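Local atomic coordinates of flagellar brake protein YcgR (Klebsiella pneumoniae, PDB entry 5KEC), a protein that binds the second messenger c-di-GMP and, as the transcriptional activator MrkH, probably switches on type 3 fimbriae genes that promote biofilm formation. Residues H119-Y124 with L172-E177. Sequence-based numbering, arbitrary orientation.
Sequences HEHDFY and LAEYGE
Phe-123 and Leu-172 bring the two backbones to 4.8 Å between their CA atoms, where the loop leading into strand 124-128 meets the turn joining strands 164-171 and 177-193. Both loops lie at one end of the antiparallel PilZ-type β-barrel, packed against the C-terminal helix 214-234. The turn of 172-177 is a β-hairpin connection containing a short 3-10 segment, closed by the backbone bond from Leu-172 N to Gly-176 O; across from it, the chain folds through an inverse gamma turn at Asp-122, with a weak bond from Phe-123 N back to His-121 O. The buried Phe-123 ring forms the middle of the contact. Leu-172 CD2 sits over one face in a CH-pi contact, 4.0 Å from the ring centroid and 21° off its normal, while His-121 CB of the ring's own loop lies over the opposite face. Phe-123 has CG anti to its carbonyl carbon, which lays the ring beside Leu-172, with CE1 3.4 Å from Leu-172 O. Ala-173 CB meets the ring edge near its plane, and Tyr-175 approaches obliquely, its CD2 4.1 Å from Phe-123 CZ. Ile-139 of strand 134-142 touches both Phe-123 and Leu-172, and Ile-223 of helix 214-234 packs on Leu-172 and Tyr-175. The hydroxyl of Tyr-175 hydrogen-bonds Asp-226 of that helix, tying the hairpin turn to it. Nearer the surface, the Glu-174 chain folds back at its second torsion, bringing its carboxylate to the poorly ordered imidazole of His-121. The two flat groups are nearly coplanar, 9° apart, and meet at the ring edge, where His-121 ND1 gives Glu-174 OE2 a weak, strongly bent hydrogen bond of 3.0 Å with an N-H...O angle of 125°.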
# COMPACT_ATOMS: atom_id res chain seq x y z
N HIS B 119 -10.74 -14.37 -3.67
CA HIS B 119 -12.21 -14.40 -3.76
C HIS B 119 -12.72 -15.37 -4.82
O HIS B 119 -11.95 -15.98 -5.55
CB HIS B 119 -12.75 -12.99 -4.01
CG HIS B 119 -12.25 -12.36 -5.27
ND1 HIS B 119 -12.86 -12.57 -6.49
CD2 HIS B 119 -11.19 -11.55 -5.51
CE1 HIS B 119 -12.20 -11.90 -7.42
NE2 HIS B 119 -11.19 -11.27 -6.85
N GLU B 120 -14.05 -15.49 -4.91
CA GLU B 120 -14.67 -16.40 -5.87
C GLU B 120 -15.37 -15.66 -7.01
O GLU B 120 -15.70 -16.25 -8.04
CB GLU B 120 -15.65 -17.35 -5.16
CG GLU B 120 -16.38 -18.31 -6.08
CD GLU B 120 -17.74 -17.79 -6.51
OE1 GLU B 120 -18.52 -17.37 -5.63
OE2 GLU B 120 -18.03 -17.80 -7.73
N HIS B 121 -15.58 -14.36 -6.82
CA HIS B 121 -16.31 -13.54 -7.79
C HIS B 121 -15.70 -13.53 -9.20
O HIS B 121 -14.51 -13.75 -9.38
CB HIS B 121 -16.46 -12.11 -7.27
CG HIS B 121 -17.49 -11.97 -6.19
ND1 HIS B 121 -18.80 -11.65 -6.45
CD2 HIS B 121 -17.39 -12.10 -4.84
CE1 HIS B 121 -19.47 -11.59 -5.31
NE2 HIS B 121 -18.64 -11.86 -4.32
N ASP B 122 -16.56 -13.26 -10.18
CA ASP B 122 -16.17 -13.18 -11.59
C ASP B 122 -15.70 -11.76 -11.93
O ASP B 122 -16.38 -11.04 -12.65
CB ASP B 122 -17.37 -13.52 -12.47
CG ASP B 122 -17.15 -14.75 -13.32
OD1 ASP B 122 -16.15 -15.47 -13.11
OD2 ASP B 122 -17.99 -15.01 -14.21
N PHE B 123 -14.54 -11.37 -11.40
CA PHE B 123 -14.04 -10.02 -11.62
C PHE B 123 -12.95 -10.05 -12.68
O PHE B 123 -12.10 -10.94 -12.67
CB PHE B 123 -13.47 -9.44 -10.32
CG PHE B 123 -14.49 -9.23 -9.24
CD1 PHE B 123 -15.85 -9.24 -9.52
CD2 PHE B 123 -14.09 -9.01 -7.93
CE1 PHE B 123 -16.79 -9.02 -8.52
CE2 PHE B 123 -15.02 -8.81 -6.92
CZ PHE B 123 -16.37 -8.81 -7.21
N TYR B 124 -12.98 -9.09 -13.59
CA TYR B 124 -11.99 -9.02 -14.66
C TYR B 124 -11.51 -7.58 -14.82
O TYR B 124 -12.12 -6.65 -14.30
CB TYR B 124 -12.58 -9.52 -15.99
CG TYR B 124 -12.97 -10.99 -16.00
CD1 TYR B 124 -12.07 -11.96 -16.41
CD2 TYR B 124 -14.24 -11.39 -15.60
CE1 TYR B 124 -12.42 -13.31 -16.42
CE2 TYR B 124 -14.60 -12.73 -15.60
CZ TYR B 124 -13.69 -13.69 -16.01
OH TYR B 124 -14.04 -15.02 -16.02
N LEU B 172 -16.65 -5.65 -12.32
CA LEU B 172 -16.87 -6.23 -11.00
C LEU B 172 -18.27 -6.83 -10.85
O LEU B 172 -18.90 -6.70 -9.80
CB LEU B 172 -16.59 -5.20 -9.91
CG LEU B 172 -15.20 -4.56 -9.99
CD1 LEU B 172 -15.10 -3.30 -9.13
CD2 LEU B 172 -14.12 -5.57 -9.61
N ALA B 173 -18.74 -7.50 -11.89
CA ALA B 173 -20.01 -8.21 -11.84
C ALA B 173 -21.11 -7.34 -11.23
O ALA B 173 -21.42 -6.26 -11.74
CB ALA B 173 -19.86 -9.52 -11.06
N GLU B 174 -21.69 -7.82 -10.13
CA GLU B 174 -22.85 -7.16 -9.52
C GLU B 174 -22.57 -5.72 -9.10
O GLU B 174 -23.50 -4.94 -8.90
CB GLU B 174 -23.35 -7.95 -8.31
CG GLU B 174 -23.08 -9.45 -8.36
CD GLU B 174 -21.99 -9.87 -7.40
OE1 GLU B 174 -22.28 -10.10 -6.21
OE2 GLU B 174 -20.82 -9.99 -7.84
N TYR B 175 -21.29 -5.37 -8.95
CA TYR B 175 -20.93 -4.05 -8.44
C TYR B 175 -20.74 -3.03 -9.54
O TYR B 175 -20.48 -1.86 -9.26
CB TYR B 175 -19.68 -4.13 -7.57
CG TYR B 175 -19.84 -5.04 -6.37
CD1 TYR B 175 -20.31 -4.54 -5.16
CD2 TYR B 175 -19.54 -6.40 -6.45
CE1 TYR B 175 -20.47 -5.36 -4.06
CE2 TYR B 175 -19.70 -7.23 -5.35
CZ TYR B 175 -20.16 -6.70 -4.16
OH TYR B 175 -20.32 -7.52 -3.06
N GLY B 176 -20.88 -3.46 -10.79
CA GLY B 176 -20.74 -2.56 -11.92
C GLY B 176 -19.32 -2.48 -12.44
O GLY B 176 -18.54 -3.43 -12.33
N GLU B 177 -18.98 -1.34 -13.02
CA GLU B 177 -17.67 -1.15 -13.60
C GLU B 177 -17.00 0.08 -13.03
O GLU B 177 -17.67 1.04 -12.62
CB GLU B 177 -17.76 -1.06 -15.13
CG GLU B 177 -18.26 -2.35 -15.76
CD GLU B 177 -18.15 -2.37 -17.26
OE1 GLU B 177 -18.32 -1.30 -17.90
OE2 GLU B 177 -17.89 -3.45 -17.82